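Local atomic coordinates of PTS-dependent dihydroxyacetone kinase, ADP-binding subunit DhaL (Lactococcus lactis subsp. lactis, PDB entry 3CR3), a protein that binds ADP with magnesium, takes a phosphoryl group from DhaM to make ATP and passes it to dihydroxyacetone held by DhaK. Residues A[132-135]-A[136-139]. Numbering follows the deposited sequence.
Sequences LNDL and QTDS
Asp134 and Ser139 meet where helix 125-136 runs out, and backbone bonds do most of the holding. Ser139 N donates to Asp134 O at 2.7 Å, a fairly straight bond (155°), while Thr137 N reaches the same oxygen at 3.1 Å from the other face of the carbonyl plane. Asp138 N bonds to Leu135 O at 3.2 Å, and Gln136 N, inside the turn, still makes the regular i to i+4 helical bond to Leu132 O (2.9 Å).

Two hydroxyls fold back over the last carbonyls. A chi1 of 53° swings Thr137 OG1 inward to 2.9 Å from Asn133 O, and Ser139 OG, turned similarly, lies 2.8 Å from Thr137 OG1 and also near Asp134 O.

Among the longer side chains, the extended Gln136 runs back along the helix and rests its amide NE2 against Leu132 CD1 at 3.4 Å. Leu132 and Leu135 also pack on Ile104 of helix 100-115, where the helix end meets that helix, and Asp134 OD2 takes a weak bond from Asn144 ND2. With Asp138 at positive phi (43°) as its C-prime residue, the turn is a Schellman motif, a classic C-terminal helix stop.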
loop_
_atom_site.group_PDB
_atom_site.type_symbol
_atom_site.label_atom_id
_atom_site.label_comp_id
_atom_site.label_asym_id
_atom_site.label_seq_id
_atom_site.Cartn_x
_atom_site.Cartn_y
_atom_site.Cartn_z
ATOM N N LEU A 132 -36.118 -7.112 -11.711
ATOM C CA LEU A 132 -36.930 -8.030 -10.883
ATOM C C LEU A 132 -38.255 -7.401 -10.469
ATOM O O LEU A 132 -39.311 -8.024 -10.572
ATOM C CB LEU A 132 -36.163 -8.476 -9.632
ATOM C CG LEU A 132 -36.909 -9.323 -8.591
ATOM C CD1 LEU A 132 -37.255 -10.709 -9.160
ATOM C CD2 LEU A 132 -36.082 -9.443 -7.335
ATOM N N ASN A 133 -38.190 -6.168 -9.980
ATOM C CA ASN A 133 -39.401 -5.444 -9.593
ATOM C C ASN A 133 -40.392 -5.418 -10.765
ATOM O O ASN A 133 -41.570 -5.708 -10.590
ATOM C CB ASN A 133 -39.064 -4.029 -9.094
ATOM C CG ASN A 133 -38.527 -4.017 -7.648
ATOM O OD1 ASN A 133 -38.872 -4.878 -6.832
ATOM N ND2 ASN A 133 -37.701 -3.022 -7.328
ATOM N N ASP A 134 -39.880 -5.123 -11.961
ATOM C CA ASP A 134 -40.688 -5.091 -13.191
ATOM C C ASP A 134 -41.324 -6.449 -13.511
ATOM O O ASP A 134 -42.511 -6.525 -13.834
ATOM C CB ASP A 134 -39.852 -4.591 -14.381
ATOM C CG ASP A 134 -39.714 -3.068 -14.409
ATOM O OD1 ASP A 134 -40.433 -2.387 -13.640
ATOM O OD2 ASP A 134 -38.892 -2.558 -15.205
ATOM N N LEU A 135 -40.534 -7.519 -13.416
ATOM C CA LEU A 135 -41.044 -8.880 -13.627
ATOM C C LEU A 135 -42.170 -9.215 -12.642
ATOM O O LEU A 135 -43.158 -9.830 -13.014
ATOM C CB LEU A 135 -39.916 -9.917 -13.528
ATOM C CG LEU A 135 -38.788 -9.935 -14.572
ATOM C CD1 LEU A 135 -37.650 -10.840 -14.094
ATOM C CD2 LEU A 135 -39.272 -10.355 -15.954
ATOM N N GLN A 136 -42.012 -8.789 -11.393
ATOM C CA GLN A 136 -42.993 -9.032 -10.329
ATOM C C GLN A 136 -44.267 -8.197 -10.497
ATOM O O GLN A 136 -45.299 -8.471 -9.870
ATOM C CB GLN A 136 -42.350 -8.797 -8.950
ATOM C CG GLN A 136 -41.578 -10.008 -8.416
ATOM C CD GLN A 136 -40.600 -9.682 -7.274
ATOM O OE1 GLN A 136 -40.599 -8.575 -6.716
ATOM N NE2 GLN A 136 -39.768 -10.664 -6.918
ATOM N N THR A 137 -44.191 -7.185 -11.352
ATOM C CA THR A 137 -45.340 -6.331 -11.650
ATOM C C THR A 137 -45.729 -6.469 -13.120
ATOM O O THR A 137 -46.479 -5.647 -13.658
ATOM C CB THR A 137 -45.059 -4.851 -11.298
ATOM O OG1 THR A 137 -43.842 -4.431 -11.923
ATOM C CG2 THR A 137 -44.933 -4.668 -9.786
ATOM N N ASP A 138 -45.217 -7.531 -13.750
ATOM C CA ASP A 138 -45.418 -7.823 -15.173
ATOM C C ASP A 138 -45.294 -6.580 -16.050
ATOM O O ASP A 138 -46.213 -6.235 -16.785
ATOM C CB ASP A 138 -46.766 -8.508 -15.405
ATOM C CG ASP A 138 -46.915 -9.033 -16.819
ATOM O OD1 ASP A 138 -45.905 -9.510 -17.407
ATOM O OD2 ASP A 138 -48.041 -8.955 -17.344
ATOM N N SER A 139 -44.154 -5.907 -15.949
ATOM C CA SER A 139 -43.928 -4.649 -16.645
ATOM C C SER A 139 -42.492 -4.533 -17.145
ATOM O O SER A 139 -42.025 -3.447 -17.446
ATOM C CB SER A 139 -44.289 -3.469 -15.731
ATOM O OG SER A 139 -43.490 -3.464 -14.553
#